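Local coordinates for 2-dehydropantoate 2-reductase (Porphyromonas gingivalis, PDB 2QYT), which probably catalyses the NADPH-dependent reduction of 2-dehydropantoate (ketopantoate) to (R)-pantoate, a step on the route to pantothenate, at residues A28-A31 / A32-G36; C73-N77 / P78-G82; M96-G99 / V100-R104; T171-E174 / V175-A178. All blocks are in the same frame, centred on the assembly; numbering follows the deposited sequence.

Contact 1: A28-A31 / A32-G36; sequences ALRA and AATDG
The guanidinium of R30 carries the methyl of T34 on one face: CG2 sits over the middle of the flat group, 3.8 Å from R30 CZ. R30 reaches this position with CG anti to the backbone N (chi1 169°) and a bend at chi2 (76°) that brings the guanidinium over toward T34. The hydroxyl of T34 goes the other way, back to the backbone. Its OG1 donates to R30 O at 2.7 Å, arriving 27° off the carbonyl plane. The hydroxyl thus uses a carbonyl near the end of helix 18-33, where several backbone bonds are weak. A33 N still bonds L29 O at 3.2 Å, but the bonds from A32 N to A28 O and L29 O are weak. Just beyond, water 1 donates to T34 OG1 at 2.7 Å, and water 2 bridges A31 O and G36 N, lying 2.7 Å from the carbonyl oxygen. On its inner side the helix packs on strand 38-43, A31 touching L38 and V40, within the beta-alpha-beta unit 9-14, 18-33, 38-43. The chemistry implies a helix end closed by a threonine hydroxyl and solvent: T34 offers the arginine an apolar methyl against its face, while its hydroxyl serves the backbone.

Contact 2: C73-N77 / P78-G82; sequences CVTDN and PAEVG
Strand 73-75 turns at D76 and N77 into the short, weakly bonded helix 78-81, whose first turn is tied back by E80 N to N77 O at 2.9 Å. The side chain of N77 is the N-cap. A chi1 of -164° swings its amide away from its own N-H, and OD1 accepts from A79 N at 3.2 Å, the donor standing above the amide plane. Ahead of it, T75 does double duty through one hydroxyl: OG1 accepts from N77 N at 3.1 Å, which makes an ST turn, and donates to E80 OE1 at 2.6 Å. That glutamate oxygen is met from above its carboxylate plane, 42° out of it, while the E80 chain runs extended beyond CG and passes N77 at about a right angle, its CD 3.9 Å from N77 CB. The strand is the edge of the five-stranded parallel sheet of the Rossmann-type domain, bonded through its backbone to W42 and A44 of the neighbouring strand region. On the strand side of the helix the packing is apolar. V81 CG2 meets T75 CG2 at 3.8 Å and C73 SG at 4.2 Å, and V81 also rests on S41 and I43. The carboxylates of D76 and E80 are 5.5 Å apart (D76 OD1 to E80 OE1), and the T75 proton probably helps to offset the negative charge on E80.

Contact 3: M96-G99 / V100-R104; sequences MERG and VAEIR
V100 N donates to M96 O at 3.0 Å, with an N-H angle of 159°, and the same i to i+4 pattern continues from A101 N to E97 O and from I103 N to G99 O. On the outer side of this turn, R98 NE and E102 OE2 form a salt bridge of 3.2 Å, its N-H angle 138°. The carboxylate oxygen is approached on its anti side, 30° out of plane, and it also lies tilted from the guanidinium plane, so the pairing is a single oblique bond. R98 runs extended from CG to NE, which carries NE outward from the helix, alongside E102. E102 folds back to meet it through a bend at chi2, and its OE2 also rests on the aliphatic part of the arginine, 3.4 Å from R98 CG. V100 CG2 comes within 3.3 Å of M96 O, and I103 CG2 comes 3.4 Å from G99 O. M96, a selenomethionine, packs with V100 and I103 on M126 of helix 122-126, and I103 and E102 both touch F14 of strand 9-14. The carboxylate of E97 bonds the hydroxyl of Y129. One side of the helix is thus mostly apolar and buried, the other carries the ion pair: an amphipathic helix with an i to i+4 arginine-glutamate bridge, within the Rossmann-type domain.

Contact 4: T171-E174 / V175-A178; sequences TDDE and VRLA
A capping box opens helix 172-183, the helix of the beta-alpha-beta unit that links strands 158-164 and 188-189. T171 is the N-cap. Its OG1 accepts weakly from E174 N at 3.4 Å, and in return its backbone N donates to E174 OE2 at 2.9 Å, an almost straight bond of 166° that meets the carboxylate on its anti side. E174 extends beyond CG to deliver that oxygen, and both its oxygens have further partners: OE2 bonds S165 OG and OE1 bonds N190 ND2. The buried carboxylate is therefore held from several directions. From the box the helix proceeds with V175 N on T171 O at 3.0 Å and R176 N on D172 O at 2.9 Å. T171 O also has V175 CG2 at 3.4 Å. Within the first turn, D173 and R176 lie side by side and point the same way, their carboxylate and guanidinium planes only 9° apart. They make a long salt bridge of charges alone: D173 OD1 lies over one face of the guanidinium and no N-H points at it. The stronger partners of both residues lie outside the turn: D173 OD2 makes a salt bridge to K112, and R176 NE bonds the hydroxyl of Y86, which also bonds D173 O. On the inner side L177 and A178 pack on F163, with L177 also touching W136 and I11. At the face-on charge pair, D173 OD1 stands 3.7 Å from R176 NH2.

The first three contacts lie in the N-terminal Rossmann-type half, in series along the chain. Contacts 2 and 3 are the pair that touch, P78 CG lying 3.3 Å from E102 O, with centres about 14 Å apart. Contact 1 comes no nearer to contact 2 than about 8 Å between nearest atoms, yet both pack on strand 38-43, whose W42 meets A28 as well as V74. Contact 4 stands about 10 Å from contact 1 and 14 Å from contact 3 at the nearest atoms; strand 9-14 is touched by E102 and I103 of contact 3 and by R176 and L177 of contact 4. A bound sulfate, probably from the crystallisation liquor, is about 5 Å from the A178 side chain.

Contact 1: A28-A31 / A32-G36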
loop_
_atom_site.group_PDB
_atom_site.type_symbol
_atom_site.label_atom_id
_atom_site.label_comp_id
_atom_site.label_asym_id
_atom_site.label_seq_id
_atom_site.Cartn_x
_atom_site.Cartn_y
_atom_site.Cartn_z
ATOM N N ALA A 28 14.881 -3.941 8.738
ATOM C CA ALA A 28 16.314 -3.701 9.045
ATOM C C ALA A 28 16.702 -3.992 10.490
ATOM O O ALA A 28 17.810 -4.421 10.759
ATOM C CB ALA A 28 16.677 -2.255 8.703
ATOM N N LEU A 29 15.798 -3.736 11.438
ATOM C CA LEU A 29 16.063 -4.074 12.851
ATOM C C LEU A 29 16.275 -5.551 13.039
ATOM O O LEU A 29 17.156 -5.969 13.769
ATOM C CB LEU A 29 14.909 -3.632 13.765
ATOM C CG LEU A 29 14.726 -2.127 13.992
ATOM C CD1 LEU A 29 13.597 -1.909 14.960
ATOM C CD2 LEU A 29 16.009 -1.550 14.536
ATOM N N ARG A 30 15.409 -6.331 12.426
ATOM C CA ARG A 30 15.488 -7.765 12.458
ATOM C C ARG A 30 16.731 -8.283 11.743
ATOM O O ARG A 30 17.389 -9.233 12.188
ATOM C CB ARG A 30 14.200 -8.308 11.815
ATOM C CG ARG A 30 14.216 -9.800 11.525
ATOM C CD ARG A 30 14.024 -10.549 12.803
ATOM N NE ARG A 30 13.994 -11.987 12.583
ATOM C CZ ARG A 30 14.051 -12.887 13.553
ATOM N NH1 ARG A 30 14.126 -12.517 14.835
ATOM N NH2 ARG A 30 14.007 -14.159 13.234
ATOM N N ALA A 31 17.092 -7.653 10.631
ATOM C CA ALA A 31 18.292 -8.079 9.893
ATOM C C ALA A 31 19.572 -7.825 10.712
ATOM O O ALA A 31 20.564 -8.510 10.559
ATOM C CB ALA A 31 18.345 -7.394 8.534
ATOM N N ALA A 32 19.518 -6.845 11.611
ATOM C CA ALA A 32 20.690 -6.466 12.356
ATOM C C ALA A 32 20.817 -7.426 13.536
ATOM O O ALA A 32 21.918 -7.787 13.952
ATOM C CB ALA A 32 20.561 -5.011 12.823
ATOM N N ALA A 33 19.671 -7.853 14.057
ATOM C CA ALA A 33 19.621 -8.737 15.237
ATOM C C ALA A 33 19.910 -10.184 14.860
ATOM O O ALA A 33 20.057 -11.052 15.720
ATOM C CB ALA A 33 18.251 -8.629 15.920
ATOM N N THR A 34 19.973 -10.453 13.567
ATOM C CA THR A 34 20.242 -11.787 13.128
ATOM C C THR A 34 21.621 -11.825 12.438
ATOM O O THR A 34 22.215 -10.781 12.158
ATOM C CB THR A 34 19.058 -12.402 12.302
ATOM O OG1 THR A 34 18.609 -11.515 11.270
ATOM C CG2 THR A 34 17.881 -12.720 13.209
ATOM N N ASP A 35 22.171 -13.000 12.214
ATOM C CA ASP A 35 23.563 -13.032 11.750
ATOM C C ASP A 35 23.596 -13.298 10.248
ATOM O O ASP A 35 23.816 -14.432 9.828
ATOM C CB ASP A 35 24.368 -14.092 12.501
ATOM C CG ASP A 35 24.726 -13.670 13.922
ATOM O OD1 ASP A 35 24.638 -12.484 14.254
ATOM O OD2 ASP A 35 25.153 -14.535 14.712
ATOM N N GLY A 36 23.341 -12.262 9.453
ATOM C CA GLY A 36 23.280 -12.421 7.998
ATOM C C GLY A 36 22.280 -13.434 7.434
ATOM O O GLY A 36 22.542 -14.078 6.422
HETATM O O HOH W 1 20.322 -11.283 9.245
HETATM O O HOH W 2 23.070 -9.195 9.809
#

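Contact 2: C73-N77 / P78-G82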
loop_
_atom_site.group_PDB
_atom_site.type_symbol
_atom_site.label_atom_id
_atom_site.label_comp_id
_atom_site.label_asym_id
_atom_site.label_seq_id
_atom_site.Cartn_x
_atom_site.Cartn_y
_atom_site.Cartn_z
ATOM N N CYS A 73 21.910 -1.828 3.141
ATOM C CA CYS A 73 22.330 -0.982 2.050
ATOM C C CYS A 73 21.249 0.059 1.862
ATOM O O CYS A 73 20.061 -0.242 1.989
ATOM C CB CYS A 73 22.574 -1.844 0.785
ATOM S SG CYS A 73 22.802 -0.911 -0.755
ATOM N N VAL A 74 21.671 1.301 1.617
ATOM C CA VAL A 74 20.738 2.366 1.260
ATOM C C VAL A 74 21.383 3.181 0.144
ATOM O O VAL A 74 22.569 3.510 0.195
ATOM C CB VAL A 74 20.317 3.287 2.465
ATOM C CG1 VAL A 74 21.570 4.057 3.012
ATOM C CG2 VAL A 74 19.248 4.319 2.008
ATOM N N THR A 75 20.578 3.492 -0.876
ATOM C CA THR A 75 21.111 4.095 -2.094
ATOM C C THR A 75 19.965 4.700 -2.908
ATOM O O THR A 75 18.820 4.411 -2.606
ATOM C CB THR A 75 21.975 3.067 -2.933
ATOM O OG1 THR A 75 22.444 3.719 -4.087
ATOM C CG2 THR A 75 21.189 1.808 -3.388
ATOM N N ASP A 76 20.268 5.573 -3.888
ATOM C CA ASP A 76 19.258 6.012 -4.875
ATOM C C ASP A 76 19.316 5.182 -6.148
ATOM O O ASP A 76 18.601 5.464 -7.083
ATOM C CB ASP A 76 19.343 7.531 -5.206
ATOM C CG ASP A 76 20.713 7.966 -5.615
ATOM O OD1 ASP A 76 21.605 7.106 -5.765
ATOM O OD2 ASP A 76 20.909 9.188 -5.799
ATOM N N ASN A 77 20.185 4.174 -6.174
ATOM C CA ASN A 77 20.423 3.384 -7.400
ATOM C C ASN A 77 20.134 1.875 -7.272
ATOM O O ASN A 77 20.963 1.139 -6.751
ATOM C CB ASN A 77 21.845 3.589 -7.870
ATOM C CG ASN A 77 22.077 3.144 -9.328
ATOM O OD1 ASN A 77 21.320 2.345 -9.927
ATOM N ND2 ASN A 77 23.154 3.658 -9.896
ATOM N N PRO A 78 18.956 1.401 -7.732
ATOM C CA PRO A 78 18.674 -0.053 -7.636
ATOM C C PRO A 78 19.676 -1.029 -8.217
ATOM O O PRO A 78 19.701 -2.183 -7.817
ATOM C CB PRO A 78 17.331 -0.194 -8.328
ATOM C CG PRO A 78 16.661 1.138 -8.030
ATOM C CD PRO A 78 17.777 2.154 -8.196
ATOM N N ALA A 79 20.472 -0.598 -9.183
ATOM C CA ALA A 79 21.447 -1.494 -9.778
ATOM C C ALA A 79 22.586 -1.802 -8.782
ATOM O O ALA A 79 23.305 -2.820 -8.926
ATOM C CB ALA A 79 21.994 -0.873 -11.071
ATOM N N GLU A 80 22.801 -0.895 -7.832
ATOM C CA GLU A 80 23.766 -1.144 -6.764
ATOM C C GLU A 80 23.258 -2.211 -5.765
ATOM O O GLU A 80 24.059 -2.945 -5.167
ATOM C CB GLU A 80 24.121 0.138 -6.019
ATOM C CG GLU A 80 25.092 1.043 -6.787
ATOM C CD GLU A 80 25.156 2.446 -6.156
ATOM O OE1 GLU A 80 24.640 2.630 -5.012
ATOM O OE2 GLU A 80 25.697 3.357 -6.817
ATOM N N VAL A 81 21.942 -2.319 -5.622
ATOM C CA VAL A 81 21.362 -3.387 -4.823
ATOM C C VAL A 81 21.494 -4.784 -5.527
ATOM O O VAL A 81 21.930 -5.762 -4.888
ATOM C CB VAL A 81 19.933 -3.044 -4.402
ATOM C CG1 VAL A 81 19.283 -4.178 -3.575
ATOM C CG2 VAL A 81 19.919 -1.761 -3.639
ATOM N N GLY A 82 21.166 -4.892 -6.817
ATOM C CA GLY A 82 21.202 -6.213 -7.477
ATOM C C GLY A 82 19.927 -6.978 -7.178
ATOM O O GLY A 82 18.981 -6.433 -6.568
#

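Contact 3: M96-G99 / V100-R104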
loop_
_atom_site.group_PDB
_atom_site.type_symbol
_atom_site.label_atom_id
_atom_site.label_comp_id
_atom_site.label_asym_id
_atom_site.label_seq_id
_atom_site.Cartn_x
_atom_site.Cartn_y
_atom_site.Cartn_z
HETATM N N MSE A 96 3.483 3.865 -13.764
HETATM C CA MSE A 96 3.808 2.462 -13.580
HETATM C C MSE A 96 4.912 1.970 -14.539
HETATM O O MSE A 96 5.698 1.093 -14.194
HETATM C CB MSE A 96 2.569 1.584 -13.722
HETATM C CG MSE A 96 2.512 0.491 -12.641
HETATM SE SE MSE A 96 2.285 1.217 -10.750
HETATM C CE MSE A 96 0.628 2.224 -11.000
ATOM N N GLU A 97 4.947 2.555 -15.729
ATOM C CA GLU A 97 5.937 2.257 -16.759
ATOM C C GLU A 97 7.312 2.552 -16.211
ATOM O O GLU A 97 8.191 1.699 -16.248
ATOM C CB GLU A 97 5.665 3.110 -17.986
ATOM C CG GLU A 97 4.809 2.447 -19.101
ATOM C CD GLU A 97 3.320 2.256 -18.791
ATOM O OE1 GLU A 97 2.777 2.850 -17.814
ATOM O OE2 GLU A 97 2.690 1.494 -19.578
ATOM N N ARG A 98 7.471 3.750 -15.655
ATOM C CA ARG A 98 8.726 4.204 -15.094
ATOM C C ARG A 98 9.123 3.449 -13.835
ATOM O O ARG A 98 10.288 3.068 -13.704
ATOM C CB ARG A 98 8.666 5.697 -14.797
ATOM C CG ARG A 98 9.906 6.248 -14.180
ATOM C CD ARG A 98 9.894 7.769 -14.224
ATOM N NE ARG A 98 11.014 8.297 -13.423
ATOM C CZ ARG A 98 11.389 9.581 -13.359
ATOM N NH1 ARG A 98 10.769 10.529 -14.061
ATOM N NH2 ARG A 98 12.408 9.916 -12.589
ATOM N N GLY A 99 8.180 3.232 -12.911
ATOM C CA GLY A 99 8.464 2.437 -11.710
ATOM C C GLY A 99 8.979 1.028 -12.053
ATOM O O GLY A 99 9.908 0.549 -11.432
ATOM N N VAL A 100 8.395 0.368 -13.040
ATOM C CA VAL A 100 8.853 -0.975 -13.413
ATOM C C VAL A 100 10.299 -0.870 -14.000
ATOM O O VAL A 100 11.199 -1.594 -13.557
ATOM C CB VAL A 100 7.818 -1.710 -14.328
ATOM C CG1 VAL A 100 8.444 -2.950 -15.117
ATOM C CG2 VAL A 100 6.508 -2.036 -13.509
ATOM N N ALA A 101 10.522 0.061 -14.931
ATOM C CA ALA A 101 11.876 0.263 -15.492
ATOM C C ALA A 101 12.979 0.446 -14.410
ATOM O O ALA A 101 14.061 -0.162 -14.503
ATOM C CB ALA A 101 11.878 1.406 -16.465
ATOM N N GLU A 102 12.669 1.217 -13.363
ATOM C CA GLU A 102 13.610 1.563 -12.304
ATOM C C GLU A 102 13.894 0.440 -11.343
ATOM O O GLU A 102 14.972 0.377 -10.782
ATOM C CB GLU A 102 13.085 2.740 -11.476
ATOM C CG GLU A 102 12.541 3.872 -12.328
ATOM C CD GLU A 102 13.529 4.963 -12.567
ATOM O OE1 GLU A 102 14.669 4.830 -12.081
ATOM O OE2 GLU A 102 13.164 5.957 -13.243
ATOM N N ILE A 103 12.936 -0.439 -11.108
ATOM C CA ILE A 103 13.185 -1.563 -10.224
ATOM C C ILE A 103 13.734 -2.817 -10.954
ATOM O O ILE A 103 14.157 -3.765 -10.301
ATOM C CB ILE A 103 11.899 -1.932 -9.373
ATOM C CG1 ILE A 103 10.835 -2.580 -10.259
ATOM C CG2 ILE A 103 11.373 -0.690 -8.585
ATOM C CD1 ILE A 103 9.593 -3.116 -9.472
ATOM N N ARG A 104 13.679 -2.853 -12.291
ATOM C CA ARG A 104 14.157 -4.028 -13.041
ATOM C C ARG A 104 15.558 -4.567 -12.625
ATOM O O ARG A 104 15.751 -5.812 -12.536
ATOM C CB ARG A 104 14.113 -3.805 -14.569
ATOM C CG ARG A 104 12.742 -4.070 -15.203
ATOM C CD ARG A 104 12.806 -4.161 -16.729
ATOM N NE ARG A 104 11.471 -4.385 -17.306
ATOM C CZ ARG A 104 10.901 -5.585 -17.369
ATOM N NH1 ARG A 104 9.709 -5.730 -17.909
ATOM N NH2 ARG A 104 11.537 -6.650 -16.870
#

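Contact 4: T171-E174 / V175-A178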
loop_
_atom_site.group_PDB
_atom_site.type_symbol
_atom_site.label_atom_id
_atom_site.label_comp_id
_atom_site.label_asym_id
_atom_site.label_seq_id
_atom_site.Cartn_x
_atom_site.Cartn_y
_atom_site.Cartn_z
ATOM N N THR A 171 1.926 -20.167 -1.443
ATOM C CA THR A 171 3.171 -20.714 -1.983
ATOM C C THR A 171 4.294 -20.687 -0.926
ATOM O O THR A 171 4.150 -20.100 0.147
ATOM C CB THR A 171 3.612 -19.997 -3.290
ATOM O OG1 THR A 171 4.019 -18.654 -3.005
ATOM C CG2 THR A 171 2.481 -19.969 -4.309
ATOM N N ASP A 172 5.401 -21.341 -1.240
ATOM C CA ASP A 172 6.560 -21.360 -0.363
ATOM C C ASP A 172 7.128 -19.970 -0.151
ATOM O O ASP A 172 7.485 -19.634 0.969
ATOM C CB ASP A 172 7.650 -22.278 -0.928
ATOM C CG ASP A 172 7.260 -23.733 -0.872
ATOM O OD1 ASP A 172 6.302 -24.064 -0.111
ATOM O OD2 ASP A 172 7.905 -24.539 -1.593
ATOM N N ASP A 173 7.230 -19.188 -1.234
ATOM C CA ASP A 173 7.747 -17.813 -1.163
ATOM C C ASP A 173 6.822 -16.976 -0.282
ATOM O O ASP A 173 7.310 -16.131 0.455
ATOM C CB ASP A 173 7.921 -17.165 -2.552
ATOM C CG ASP A 173 9.258 -17.557 -3.252
ATOM O OD1 ASP A 173 10.095 -18.290 -2.655
ATOM O OD2 ASP A 173 9.479 -17.121 -4.420
ATOM N N GLU A 174 5.510 -17.261 -0.326
ATOM C CA GLU A 174 4.493 -16.533 0.484
ATOM C C GLU A 174 4.560 -16.822 1.976
ATOM O O GLU A 174 4.562 -15.902 2.793
ATOM C CB GLU A 174 3.090 -16.906 0.036
ATOM C CG GLU A 174 2.440 -15.955 -0.846
ATOM C CD GLU A 174 1.043 -16.382 -1.145
ATOM O OE1 GLU A 174 0.133 -15.616 -0.786
ATOM O OE2 GLU A 174 0.840 -17.455 -1.741
ATOM N N VAL A 175 4.552 -18.113 2.313
ATOM C CA VAL A 175 4.749 -18.572 3.689
ATOM C C VAL A 175 6.082 -18.029 4.195
ATOM O O VAL A 175 6.171 -17.502 5.295
ATOM C CB VAL A 175 4.704 -20.118 3.780
ATOM C CG1 VAL A 175 5.039 -20.597 5.200
ATOM C CG2 VAL A 175 3.333 -20.633 3.376
ATOM N N ARG A 176 7.118 -18.120 3.367
ATOM C CA ARG A 176 8.393 -17.550 3.751
ATOM C C ARG A 176 8.255 -16.065 4.079
ATOM O O ARG A 176 8.746 -15.611 5.127
ATOM C CB ARG A 176 9.471 -17.759 2.685
ATOM C CG ARG A 176 10.871 -17.384 3.184
ATOM C CD ARG A 176 11.966 -17.716 2.170
ATOM N NE ARG A 176 11.945 -16.894 0.951
ATOM C CZ ARG A 176 12.871 -16.978 -0.008
ATOM N NH1 ARG A 176 13.894 -17.825 0.127
ATOM N NH2 ARG A 176 12.796 -16.222 -1.106
ATOM N N LEU A 177 7.606 -15.299 3.211
ATOM C CA LEU A 177 7.486 -13.863 3.525
ATOM C C LEU A 177 6.643 -13.615 4.797
ATOM O O LEU A 177 6.974 -12.760 5.609
ATOM C CB LEU A 177 7.001 -13.030 2.331
ATOM C CG LEU A 177 7.058 -11.499 2.521
ATOM C CD1 LEU A 177 8.494 -10.986 2.695
ATOM C CD2 LEU A 177 6.371 -10.839 1.339
ATOM N N ALA A 178 5.597 -14.399 4.984
ATOM C CA ALA A 178 4.692 -14.171 6.117
ATOM C C ALA A 178 5.424 -14.402 7.444
ATOM O O ALA A 178 5.390 -13.559 8.301
ATOM C CB ALA A 178 3.475 -15.062 5.998
#